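Local coordinates for periplasmic oligopeptide-binding protein (Burkholderia pseudomallei, PDB 3ZS6), which probably captures oligopeptides in the periplasm for an ABC transport system that takes them into the cell, and here holds a bound peptide, at residues A21-E24 with G28-I31; G32-E37 with V211-I216; I290-I295 with E300-G305; G405-Y410 with F473-D478; L419-S424 with K435-V440. All blocks are in the same frame, centred on the assembly; numbering follows the deposited sequence. Where two conformers were deposited one is given.

Interaction 1 (A21-E24 with G28-I31); sequences AHIE and GNTI
Ile23, in the loop that leads into helix 26-35, comes to 5.3 Å from Gly28 between their CA atoms, so the chain runs past the first turn of the helix it is about to form. The CB of Ile23 points at that turn, and both branches of its side chain touch it. The first torsion (chi1 -71°) sets CG1 beside the backbone N and CG2 anti to it; CG2 packs against the Gly28 backbone, 3.4 Å from Gly28 C, where no side chain intervenes. CD1 reaches on to Gly28 O at 3.6 Å. This is the entry to a helix of the peptide-binding cleft: Glu24 turns its side chain away, with OE1 bonded to His395 and Gln426, while its backbone hydrogen-bonds to the bound peptide. Asn29 crosses Ile23 at a slant, its ND2 3.5 Å from Ile23 CG2. The amide is held at both ends, OD1 by Ala152 N and ND2 by Ser25 O. One water joins the segments as well, donating to Ile23 O at 2.9 Å and accepting from Asn29 ND2 at 2.9 Å.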
# COMPACT_ATOMS: atom_id res chain seq x y z
N ALA A 21 -12.10 -7.37 3.54
CA ALA A 21 -12.49 -7.26 2.13
C ALA A 21 -12.48 -5.82 1.61
O ALA A 21 -12.51 -5.60 0.39
CB ALA A 21 -13.85 -7.90 1.90
N HIS A 22 -12.46 -4.85 2.51
CA HIS A 22 -12.51 -3.45 2.08
C HIS A 22 -11.27 -2.65 2.51
O HIS A 22 -11.23 -1.43 2.36
CB HIS A 22 -13.80 -2.81 2.57
CG HIS A 22 -15.03 -3.48 2.03
ND1 HIS A 22 -15.38 -3.43 0.70
CD2 HIS A 22 -15.96 -4.26 2.64
CE1 HIS A 22 -16.49 -4.13 0.51
NE2 HIS A 22 -16.86 -4.64 1.67
N ILE A 23 -10.27 -3.35 3.04
CA ILE A 23 -9.02 -2.70 3.45
C ILE A 23 -8.13 -2.43 2.23
O ILE A 23 -7.84 -3.33 1.44
CB ILE A 23 -8.27 -3.56 4.49
CG1 ILE A 23 -9.03 -3.52 5.82
CG2 ILE A 23 -6.81 -3.07 4.66
CD1 ILE A 23 -8.43 -4.40 6.94
N GLU A 24 -7.70 -1.18 2.06
CA GLU A 24 -6.92 -0.79 0.90
C GLU A 24 -5.59 -0.13 1.26
O GLU A 24 -4.67 -0.10 0.43
CB GLU A 24 -7.67 0.24 0.05
CG GLU A 24 -8.95 -0.20 -0.59
CD GLU A 24 -9.53 0.92 -1.44
OE1 GLU A 24 -8.89 1.31 -2.44
OE2 GLU A 24 -10.63 1.41 -1.09
N GLY A 28 -5.04 0.76 6.99
CA GLY A 28 -5.95 -0.37 7.11
C GLY A 28 -5.22 -1.69 7.34
O GLY A 28 -5.65 -2.52 8.14
N ASN A 29 -4.12 -1.89 6.63
CA ASN A 29 -3.33 -3.11 6.81
C ASN A 29 -2.62 -3.16 8.17
O ASN A 29 -2.60 -4.21 8.81
CB ASN A 29 -2.31 -3.28 5.68
CG ASN A 29 -2.94 -3.86 4.43
OD1 ASN A 29 -2.93 -5.08 4.22
ND2 ASN A 29 -3.48 -2.98 3.59
N THR A 30 -2.04 -2.04 8.60
CA THR A 30 -1.34 -2.01 9.89
C THR A 30 -2.30 -2.30 11.04
O THR A 30 -2.04 -3.17 11.88
CB THR A 30 -0.65 -0.66 10.14
OG1 THR A 30 0.29 -0.38 9.09
CG2 THR A 30 0.07 -0.68 11.48
N ILE A 31 -3.41 -1.56 11.10
CA ILE A 31 -4.43 -1.83 12.10
C ILE A 31 -5.07 -3.22 11.95
O ILE A 31 -5.16 -3.97 12.92
CB ILE A 31 -5.52 -0.75 12.09
CG1 ILE A 31 -4.91 0.60 12.48
CG2 ILE A 31 -6.66 -1.11 13.06
CD1 ILE A 31 -5.89 1.76 12.39
O HOH W 1 -5.01 -3.78 1.24

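Interaction 2 (G32-E37 with V211-I216); sequences GLDLFE and VTYLPI
Asp34 and Tyr213 form a buried side-chain hydrogen bond that joins the last turn of helix 26-35 to strand 210-215. The backbones stay well apart, with 8.9 Å between the CA atoms of Asp34 and Val211, the nearest pair, so the contact is made by side chains reaching across. Tyr213 OH donates to Asp34 OD2 over a short 2.6 Å. The oxygen lies at the edge of the phenol ring, near its plane, and Tyr213 CE2 is 3.5 Å from the same OD2. At the carboxylate the fit is less regular: the hydroxyl arrives 46° out of the carboxylate plane, and the two flat groups are turned 38° against each other. Ser499 OG is a second hydrogen-bonding partner of OD2, so two hydroxyls grip one buried oxygen, which would tend to stabilise its negative charge. Val211, two residues before Tyr213 and thus on the same face of the strand, adds a looser van der Waals touch, its CG1 methyl 4.2 Å from Asp34 OD2. On the helix side, Phe36 N bonds to Gly32 O at 2.8 Å and closes the final turn; Phe36 itself has already left helical geometry. Tyr213 also packs against Thr30 and Ile31, one helical turn before Asp34. Strand 210-215 lies inside a four-stranded mixed sheet, parallel to 6-11 on one flank and antiparallel to 191-196 on the other. A helix laid on such a sheet and pinned by a polar pair fits the alpha/beta lobe construction of periplasmic binding proteins.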
# COMPACT_ATOMS: atom_id res chain seq x y z
N GLY A 32 -5.50 -3.58 10.74
CA GLY A 32 -6.17 -4.85 10.51
C GLY A 32 -5.35 -6.09 10.83
O GLY A 32 -5.90 -7.14 11.23
N LEU A 33 -4.03 -6.00 10.66
CA LEU A 33 -3.16 -7.15 10.89
C LEU A 33 -2.83 -7.36 12.37
O LEU A 33 -2.34 -8.41 12.77
CB LEU A 33 -1.89 -7.08 10.04
CG LEU A 33 -2.10 -7.29 8.53
CD1 LEU A 33 -0.83 -6.96 7.77
CD2 LEU A 33 -2.57 -8.72 8.20
N ASP A 34 -3.09 -6.34 13.19
CA ASP A 34 -3.10 -6.53 14.64
C ASP A 34 -4.38 -7.29 15.06
O ASP A 34 -4.37 -8.04 16.03
CB ASP A 34 -3.04 -5.18 15.37
CG ASP A 34 -1.64 -4.58 15.42
OD1 ASP A 34 -0.65 -5.22 15.00
OD2 ASP A 34 -1.54 -3.44 15.91
N LEU A 35 -5.47 -7.09 14.31
CA LEU A 35 -6.77 -7.71 14.65
C LEU A 35 -7.03 -9.08 14.01
O LEU A 35 -7.76 -9.91 14.56
CB LEU A 35 -7.93 -6.77 14.29
CG LEU A 35 -8.00 -5.44 15.05
CD1 LEU A 35 -9.01 -4.51 14.39
CD2 LEU A 35 -8.33 -5.66 16.54
N PHE A 36 -6.42 -9.31 12.84
CA PHE A 36 -6.62 -10.55 12.08
C PHE A 36 -5.29 -11.18 11.70
O PHE A 36 -4.29 -10.48 11.51
CB PHE A 36 -7.40 -10.29 10.78
CG PHE A 36 -8.81 -9.79 10.99
CD1 PHE A 36 -9.06 -8.43 11.15
CD2 PHE A 36 -9.88 -10.67 10.99
CE1 PHE A 36 -10.36 -7.96 11.32
CE2 PHE A 36 -11.18 -10.22 11.16
CZ PHE A 36 -11.42 -8.86 11.33
N GLU A 37 -5.27 -12.50 11.59
CA GLU A 37 -4.07 -13.22 11.21
C GLU A 37 -4.35 -14.11 10.01
O GLU A 37 -5.28 -14.91 10.03
CB GLU A 37 -3.59 -14.10 12.36
CG GLU A 37 -2.32 -14.89 12.05
CD GLU A 37 -1.91 -15.80 13.19
OE1 GLU A 37 -2.74 -16.64 13.61
OE2 GLU A 37 -0.78 -15.66 13.69
N VAL A 211 -2.93 -1.63 22.52
CA VAL A 211 -2.51 -0.78 21.42
C VAL A 211 -3.56 0.29 21.14
O VAL A 211 -4.75 -0.01 21.03
CB VAL A 211 -2.25 -1.59 20.13
CG1 VAL A 211 -1.67 -0.69 19.04
CG2 VAL A 211 -1.33 -2.75 20.40
N THR A 212 -3.10 1.53 21.03
CA THR A 212 -3.97 2.65 20.71
C THR A 212 -3.49 3.27 19.39
O THR A 212 -2.31 3.61 19.26
CB THR A 212 -3.91 3.71 21.83
OG1 THR A 212 -4.45 3.16 23.04
CG2 THR A 212 -4.70 4.96 21.43
N TYR A 213 -4.40 3.39 18.43
CA TYR A 213 -4.11 4.05 17.15
C TYR A 213 -4.80 5.42 17.08
O TYR A 213 -6.03 5.52 17.17
CB TYR A 213 -4.57 3.18 15.96
CG TYR A 213 -3.64 2.03 15.65
CD1 TYR A 213 -2.47 2.24 14.94
CD2 TYR A 213 -3.94 0.73 16.04
CE1 TYR A 213 -1.60 1.19 14.66
CE2 TYR A 213 -3.08 -0.33 15.75
CZ TYR A 213 -1.91 -0.09 15.06
OH TYR A 213 -1.04 -1.12 14.76
N LEU A 214 -4.00 6.47 16.91
CA LEU A 214 -4.54 7.83 16.81
C LEU A 214 -4.34 8.39 15.40
O LEU A 214 -3.21 8.53 14.94
CB LEU A 214 -3.83 8.77 17.80
CG LEU A 214 -3.78 8.34 19.26
CD1 LEU A 214 -2.98 9.36 20.09
CD2 LEU A 214 -5.19 8.18 19.79
N PRO A 215 -5.45 8.69 14.70
CA PRO A 215 -5.35 9.37 13.41
C PRO A 215 -4.98 10.82 13.60
O PRO A 215 -5.76 11.60 14.19
CB PRO A 215 -6.78 9.28 12.86
CG PRO A 215 -7.64 9.18 14.08
CD PRO A 215 -6.84 8.35 15.06
N ILE A 216 -3.80 11.19 13.13
CA ILE A 216 -3.32 12.57 13.21
C ILE A 216 -2.81 12.97 11.83
O ILE A 216 -1.82 12.41 11.34
CB ILE A 216 -2.14 12.68 14.19
CG1 ILE A 216 -2.52 12.10 15.56
CG2 ILE A 216 -1.68 14.13 14.32
CD1 ILE A 216 -3.43 13.01 16.38

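Interaction 3 (I290-I295 with E300-G305); sequences ILTSKI and EVPMYG
Thr292 on helix 288-296 and Glu300 at the end of the following loop approach to 5.7 Å between CA atoms, the nearest such pair of the two segments. The unit is a helix-loop-strand connection: the chain leaves the helix, turns back within a few residues and enters a short, weakly bonded strand at about 301-302, which pairs antiparallel with strand 470-480. Across the turn, nearly everything is done by the Thr292 side chain, whose CB points at the incoming chain. CB and CG2 both lie 3.4 Å from Glu300 O, and CG2 also meets Glu300 CB at 3.8 Å as the two side chains pass in opposite directions. These are van der Waals contacts, and the polar ends look elsewhere. The first torsion of Thr292 (chi1 53°) sets OG1 between the backbone N and the carbonyl carbon, from where it hydrogen-bonds back into its own helix, chiefly to Arg288 O, with Glu289 O sharing the one proton. That rotation leaves the methyl to face Glu300. Glu300 bends sharply at its second torsion (chi2 88°), and OE1 bonds to Thr296 OG1 and Ala298 N, both in the turn that leads to it. Its aliphatic part also packs on Phe473 of the adjoining strand. Pro302 completes the contact by crossing the threonine at a slant, with its CG 3.8 Å from Thr292 OG1.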
# COMPACT_ATOMS: atom_id res chain seq x y z
N ILE A 290 15.44 19.28 -6.56
CA ILE A 290 15.08 20.36 -5.64
C ILE A 290 13.99 19.91 -4.67
O ILE A 290 14.04 20.21 -3.48
CB ILE A 290 14.60 21.60 -6.42
CG1 ILE A 290 15.77 22.21 -7.22
CG2 ILE A 290 14.03 22.64 -5.48
CD1 ILE A 290 15.34 23.32 -8.15
N LEU A 291 13.00 19.18 -5.19
CA LEU A 291 11.91 18.66 -4.37
C LEU A 291 12.46 17.89 -3.18
O LEU A 291 12.08 18.14 -2.04
CB LEU A 291 10.99 17.77 -5.22
CG LEU A 291 9.84 17.08 -4.47
CD1 LEU A 291 9.04 18.08 -3.63
CD2 LEU A 291 8.92 16.34 -5.44
N THR A 292 13.37 16.95 -3.45
CA THR A 292 13.88 16.08 -2.40
C THR A 292 14.94 16.73 -1.50
O THR A 292 14.92 16.56 -0.28
CB THR A 292 14.42 14.75 -2.97
OG1 THR A 292 15.38 15.04 -4.00
CG2 THR A 292 13.29 13.92 -3.55
N SER A 293 15.85 17.50 -2.10
CA SER A 293 16.94 18.08 -1.33
C SER A 293 16.50 19.28 -0.51
O SER A 293 17.05 19.54 0.57
CB SER A 293 18.10 18.47 -2.25
OG SER A 293 17.75 19.55 -3.10
N LYS A 294 15.51 20.02 -1.00
CA LYS A 294 15.12 21.28 -0.37
C LYS A 294 13.75 21.27 0.32
O LYS A 294 13.51 22.06 1.23
CB LYS A 294 15.15 22.42 -1.39
CG LYS A 294 16.51 22.66 -2.02
CD LYS A 294 16.48 23.87 -2.93
CE LYS A 294 17.79 24.08 -3.67
NZ LYS A 294 17.70 25.17 -4.69
N ILE A 295 12.85 20.40 -0.12
CA ILE A 295 11.51 20.39 0.45
C ILE A 295 11.27 19.21 1.40
O ILE A 295 10.94 19.41 2.57
CB ILE A 295 10.42 20.39 -0.64
CG1 ILE A 295 10.69 21.50 -1.66
CG2 ILE A 295 9.05 20.57 -0.01
CD1 ILE A 295 10.73 22.88 -1.05
N GLU A 300 14.62 11.16 0.61
CA GLU A 300 13.83 10.69 -0.53
C GLU A 300 14.65 10.73 -1.82
O GLU A 300 15.41 11.67 -2.05
CB GLU A 300 12.55 11.51 -0.69
CG GLU A 300 11.53 11.28 0.41
CD GLU A 300 11.72 12.21 1.60
OE1 GLU A 300 12.69 13.00 1.60
OE2 GLU A 300 10.88 12.15 2.53
N VAL A 301 14.48 9.72 -2.67
CA VAL A 301 15.25 9.62 -3.92
C VAL A 301 14.38 9.91 -5.15
O VAL A 301 13.33 9.29 -5.32
CB VAL A 301 15.88 8.21 -4.06
CG1 VAL A 301 16.58 8.07 -5.41
CG2 VAL A 301 16.84 7.94 -2.91
N PRO A 302 14.81 10.84 -6.01
CA PRO A 302 14.01 11.12 -7.21
C PRO A 302 13.62 9.85 -7.96
O PRO A 302 14.43 8.93 -8.08
CB PRO A 302 14.95 12.00 -8.05
CG PRO A 302 15.77 12.73 -7.01
CD PRO A 302 16.02 11.68 -5.94
N MET A 303 12.37 9.78 -8.42
CA MET A 303 11.91 8.64 -9.20
C MET A 303 11.17 9.09 -10.46
O MET A 303 10.51 10.13 -10.47
CB MET A 303 11.01 7.72 -8.37
CG MET A 303 11.77 6.84 -7.38
SD MET A 303 10.73 5.65 -6.49
CE MET A 303 10.22 4.54 -7.82
N TYR A 304 11.27 8.28 -11.51
CA TYR A 304 10.67 8.59 -12.81
C TYR A 304 9.68 7.51 -13.25
O TYR A 304 8.89 7.72 -14.17
CB TYR A 304 11.77 8.77 -13.86
CG TYR A 304 12.75 9.83 -13.43
CD1 TYR A 304 12.48 11.17 -13.66
CD2 TYR A 304 13.90 9.50 -12.73
CE1 TYR A 304 13.36 12.16 -13.25
CE2 TYR A 304 14.79 10.47 -12.31
CZ TYR A 304 14.51 11.80 -12.57
OH TYR A 304 15.36 12.77 -12.14
N GLY A 305 9.74 6.35 -12.59
CA GLY A 305 8.81 5.27 -12.83
C GLY A 305 8.26 4.74 -11.52
O GLY A 305 8.43 5.37 -10.46

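Interaction 4 (G405-Y410 with F473-D478); sequences GWFADY and FQYSAD
Tyr475 leaves strand 470-480 with its CB directed at strand 401-407, and its first torsion (chi1 -86°) sets the ring on the side of the backbone N. Beyond CB, the CG atom lies 4.4 Å from Phe407 CE1, the shortest approach of the two rings. That CE1 sits over one face of the tyrosine. The pair is oblique, with centroids 5.4 Å apart and planes at 41°, so it is neither a parallel stack nor a T-shaped one. Further out, CE1 of Tyr475 reaches Gly405 CA at 4.1 Å. At the tip, Tyr475 OH comes to 3.9 Å from Gly405 CA. The glycine CA meets the ring edge near its plane, and the absence of a side chain there lets the phenol end rest against bare backbone. Contact is wholly by van der Waals packing. The CB of Phe407 does not point at Tyr475, but the ring end comes nearer. Downstream, Ser476 OG accepts from Asp478 N at 3.2 Å, an ST turn at the break in strand 470-480. Both sides of the contact line the peptide site: the Gly405 and Phe407 backbones hydrogen-bond to the bound peptide, Asp409 OD1 bonds to its backbone, and Tyr475 packs on one of its apolar side chains. The 8.6 Å between the CA atoms of Gly405 and Tyr475 fits two strands with a third between them, and strand 260-266 indeed pairs antiparallel with both. Its Tyr262 ring meets that of Tyr475, while Trp26, at the start of helix 26-35, meets Phe407.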
# COMPACT_ATOMS: atom_id res chain seq x y z
N GLY A 405 0.33 7.35 -3.99
CA GLY A 405 1.50 6.66 -3.47
C GLY A 405 1.17 5.20 -3.21
O GLY A 405 0.07 4.88 -2.77
N TRP A 406 2.12 4.32 -3.49
CA TRP A 406 1.89 2.89 -3.35
C TRP A 406 3.02 2.24 -2.56
O TRP A 406 4.20 2.46 -2.87
CB TRP A 406 1.78 2.25 -4.74
CG TRP A 406 1.44 0.79 -4.77
CD1 TRP A 406 2.30 -0.25 -4.98
CD2 TRP A 406 0.14 0.21 -4.62
NE1 TRP A 406 1.62 -1.45 -4.96
CE2 TRP A 406 0.29 -1.19 -4.75
CE3 TRP A 406 -1.14 0.73 -4.38
CZ2 TRP A 406 -0.79 -2.07 -4.64
CZ3 TRP A 406 -2.21 -0.15 -4.28
CH2 TRP A 406 -2.03 -1.53 -4.41
N PHE A 407 2.66 1.47 -1.54
CA PHE A 407 3.59 0.63 -0.78
C PHE A 407 3.51 -0.78 -1.32
O PHE A 407 2.41 -1.32 -1.50
CB PHE A 407 3.20 0.60 0.71
CG PHE A 407 3.92 1.61 1.55
CD1 PHE A 407 3.50 2.93 1.57
CD2 PHE A 407 5.01 1.24 2.32
CE1 PHE A 407 4.17 3.87 2.35
CE2 PHE A 407 5.68 2.17 3.11
CZ PHE A 407 5.26 3.48 3.12
N ALA A 408 4.66 -1.39 -1.58
CA ALA A 408 4.68 -2.77 -2.06
C ALA A 408 3.92 -3.68 -1.09
O ALA A 408 4.07 -3.54 0.13
CB ALA A 408 6.11 -3.25 -2.21
N ASP A 409 3.12 -4.61 -1.61
CA ASP A 409 2.41 -5.58 -0.78
C ASP A 409 3.28 -6.81 -0.54
O ASP A 409 2.99 -7.65 0.32
CB ASP A 409 1.09 -6.03 -1.44
CG ASP A 409 0.02 -4.94 -1.42
OD1 ASP A 409 0.06 -4.07 -0.52
OD2 ASP A 409 -0.86 -4.96 -2.30
N TYR A 410 4.34 -6.92 -1.34
CA TYR A 410 5.28 -8.02 -1.29
C TYR A 410 6.47 -7.62 -2.14
O TYR A 410 6.37 -6.69 -2.95
CB TYR A 410 4.66 -9.31 -1.83
CG TYR A 410 3.95 -9.15 -3.16
CD1 TYR A 410 4.63 -9.29 -4.36
CD2 TYR A 410 2.59 -8.86 -3.21
CE1 TYR A 410 3.98 -9.15 -5.59
CE2 TYR A 410 1.92 -8.71 -4.42
CZ TYR A 410 2.63 -8.85 -5.61
OH TYR A 410 1.97 -8.71 -6.81
N PHE A 473 9.19 10.57 -6.14
CA PHE A 473 10.32 10.07 -5.38
C PHE A 473 9.99 8.79 -4.62
O PHE A 473 8.82 8.40 -4.49
CB PHE A 473 10.86 11.14 -4.42
CG PHE A 473 9.81 11.70 -3.51
CD1 PHE A 473 9.43 11.01 -2.36
CD2 PHE A 473 9.21 12.92 -3.79
CE1 PHE A 473 8.46 11.53 -1.51
CE2 PHE A 473 8.24 13.45 -2.94
CZ PHE A 473 7.86 12.74 -1.80
N GLN A 474 11.04 8.14 -4.13
CA GLN A 474 10.88 6.96 -3.30
C GLN A 474 10.63 7.41 -1.87
O GLN A 474 11.36 8.25 -1.34
CB GLN A 474 12.14 6.09 -3.36
CG GLN A 474 12.04 4.80 -2.56
CD GLN A 474 13.26 3.91 -2.77
OE1 GLN A 474 14.15 4.25 -3.55
NE2 GLN A 474 13.29 2.77 -2.08
N TYR A 475 9.59 6.85 -1.23
CA TYR A 475 9.29 7.16 0.17
C TYR A 475 10.48 6.90 1.09
O TYR A 475 11.20 5.92 0.93
CB TYR A 475 8.12 6.32 0.68
CG TYR A 475 6.75 6.90 0.42
CD1 TYR A 475 6.06 6.59 -0.75
CD2 TYR A 475 6.13 7.75 1.34
CE1 TYR A 475 4.79 7.10 -0.99
CE2 TYR A 475 4.87 8.26 1.10
CZ TYR A 475 4.20 7.94 -0.06
OH TYR A 475 2.95 8.44 -0.31
N SER A 476 10.65 7.79 2.06
CA SER A 476 11.58 7.58 3.16
C SER A 476 10.84 6.94 4.34
O SER A 476 9.71 7.30 4.63
CB SER A 476 12.18 8.92 3.59
OG SER A 476 12.75 8.84 4.88
N ALA A 477 11.49 5.98 5.00
CA ALA A 477 10.89 5.24 6.11
C ALA A 477 11.06 5.96 7.46
O ALA A 477 10.61 5.46 8.50
CB ALA A 477 11.52 3.84 6.19
N ASP A 478 11.73 7.10 7.42
CA ASP A 478 12.06 7.87 8.62
C ASP A 478 10.85 8.11 9.51
O ASP A 478 9.83 8.66 9.07
CB ASP A 478 12.69 9.21 8.25
CG ASP A 478 14.07 9.07 7.64
OD1 ASP A 478 14.44 7.94 7.25
OD2 ASP A 478 14.78 10.09 7.54

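Interaction 5 (L419-S424 with K435-V440); sequences LIRCGS and KVDSLV
Asp437 OD2 accepts a hydrogen bond from Cys422 N at 2.9 Å, using its syn lone pair on the side of the other carboxylate oxygen. The bond is bent, 140° at the hydrogen, and OD2 also lies apparently very close to Cys422 CB and SG, so the exact spacing there is doubtful. The carboxylate is placed there by a CG set anti to the carbonyl carbon (chi1 -71°), which aims it from the first turn of helix 434-443 at the loop. Its other oxygen, OD1, stands 3.6 Å from Arg421 CA, and a water lies between OD1 and Ile420 O, close to both. Arg421 is near but does not pair with this acid. Its guanidinium forms salt bridges with Asp418 and Glu106 instead, and NH1 remains 5.8 Å from Asp437 OD2, so any attraction is probably long-range. Beside the polar pair, Ile420 brings its side-chain end toward the helix, where the CB atoms of Val436 and Val440 point at the loop. The loop shape has its own support: Ser424 N bonds to Arg421 O at 3.1 Å across a type II beta turn, with Gly423 at positive phi (77°) in its third position. Cys422 is further tied to Cys432 by a disulfide. An aspartate gripping the backbone N of that cysteine thus adds a second tether to a disulfide-closed loop, pinned on the start of the helix that follows it.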
# COMPACT_ATOMS: atom_id res chain seq x y z
N LEU A 419 -0.86 -1.24 -10.47
CA LEU A 419 -1.26 0.15 -10.71
C LEU A 419 -1.56 0.46 -12.18
O LEU A 419 -2.20 1.48 -12.48
CB LEU A 419 -0.17 1.11 -10.25
CG LEU A 419 0.21 1.05 -8.77
CD1 LEU A 419 1.38 1.99 -8.50
CD2 LEU A 419 -1.00 1.38 -7.89
N ILE A 420 -1.10 -0.39 -13.09
CA ILE A 420 -1.17 -0.06 -14.51
C ILE A 420 -1.72 -1.16 -15.41
O ILE A 420 -1.95 -0.92 -16.60
CB ILE A 420 0.22 0.37 -15.05
CG1 ILE A 420 1.29 -0.63 -14.62
CG2 ILE A 420 0.57 1.77 -14.55
CD1 ILE A 420 2.62 -0.47 -15.36
N ARG A 421 -1.94 -2.36 -14.87
CA ARG A 421 -2.55 -3.45 -15.64
C ARG A 421 -3.99 -3.12 -15.99
O ARG A 421 -4.74 -2.64 -15.15
CB ARG A 421 -2.53 -4.77 -14.84
CG ARG A 421 -1.20 -5.49 -14.82
CD ARG A 421 -1.32 -6.89 -14.20
NE ARG A 421 -1.94 -6.85 -12.87
CZ ARG A 421 -3.23 -7.08 -12.64
NH1 ARG A 421 -4.06 -7.36 -13.64
NH2 ARG A 421 -3.70 -7.02 -11.40
N CYS A 422 -4.38 -3.40 -17.24
CA CYS A 422 -5.75 -3.18 -17.70
C CYS A 422 -6.74 -3.82 -16.74
O CYS A 422 -6.63 -5.00 -16.43
CB CYS A 422 -5.97 -3.80 -19.08
SG CYS A 422 -5.01 -3.10 -20.43
N GLY A 423 -7.71 -3.04 -16.27
CA GLY A 423 -8.77 -3.62 -15.46
C GLY A 423 -8.46 -3.94 -14.01
O GLY A 423 -9.34 -4.39 -13.28
N SER A 424 -7.22 -3.71 -13.57
CA SER A 424 -6.88 -3.94 -12.17
C SER A 424 -7.72 -3.07 -11.24
O SER A 424 -8.00 -1.91 -11.55
CB SER A 424 -5.40 -3.66 -11.91
OG SER A 424 -5.17 -3.45 -10.54
N LYS A 435 -0.16 -4.44 -24.82
CA LYS A 435 1.20 -4.90 -25.03
C LYS A 435 1.94 -5.03 -23.69
O LYS A 435 2.57 -6.05 -23.41
CB LYS A 435 1.96 -3.98 -25.98
CG LYS A 435 3.40 -4.40 -26.22
CD LYS A 435 3.49 -5.82 -26.76
CE LYS A 435 4.93 -6.21 -27.06
NZ LYS A 435 5.04 -7.60 -27.60
N VAL A 436 1.84 -4.00 -22.85
CA VAL A 436 2.41 -4.10 -21.51
C VAL A 436 1.86 -5.34 -20.81
O VAL A 436 2.63 -6.15 -20.28
CB VAL A 436 2.11 -2.84 -20.65
CG1 VAL A 436 2.46 -3.11 -19.20
CG2 VAL A 436 2.87 -1.63 -21.19
N ASP A 437 0.54 -5.50 -20.82
CA ASP A 437 -0.08 -6.64 -20.15
C ASP A 437 0.42 -7.98 -20.71
O ASP A 437 0.69 -8.91 -19.96
CB ASP A 437 -1.61 -6.55 -20.24
CG ASP A 437 -2.19 -5.44 -19.36
OD1 ASP A 437 -1.42 -4.55 -18.91
OD2 ASP A 437 -3.41 -5.45 -19.12
N SER A 438 0.56 -8.06 -22.03
CA SER A 438 0.98 -9.33 -22.64
C SER A 438 2.43 -9.62 -22.31
O SER A 438 2.81 -10.77 -22.10
CB SER A 438 0.73 -9.35 -24.15
OG SER A 438 1.86 -8.88 -24.87
N LEU A 439 3.25 -8.58 -22.25
CA LEU A 439 4.64 -8.73 -21.84
C LEU A 439 4.74 -9.27 -20.41
O LEU A 439 5.59 -10.10 -20.11
CB LEU A 439 5.41 -7.41 -21.97
CG LEU A 439 5.77 -6.96 -23.39
CD1 LEU A 439 6.46 -5.61 -23.38
CD2 LEU A 439 6.66 -8.00 -24.09
N VAL A 440 3.87 -8.79 -19.53
CA VAL A 440 3.86 -9.27 -18.15
C VAL A 440 3.47 -10.75 -18.07
O VAL A 440 4.11 -11.54 -17.38
CB VAL A 440 2.92 -8.45 -17.26
CG1 VAL A 440 2.71 -9.16 -15.91
CG2 VAL A 440 3.46 -7.04 -17.07
O HOH W 2 -1.56 -1.86 -19.17

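How the interactions relate
Interactions 1 and 2 share helix 26-35, their centres 10 Å apart, and touch through Ile23 CD1 and Gly32 CA among others. Interactions 3 and 4, 13 Å apart between centres, join through one sheet: Val301 O probably accepts from Gln474 N as strands 301-302 and 470-480 pair. Along the chain 1, 2 and 3 follow in series, while interaction 5 falls between the two segments of interaction 4 and touches it through Trp406 and Leu419. Interactions 2 and 5 lie on opposite sides of the chain's centre, 33 Å apart between centres. Interactions 1 and 4, with nearest atoms about 5 Å apart, both reach the bound peptide, so the helix 26-35 entry and the 401-407 strand face a common site.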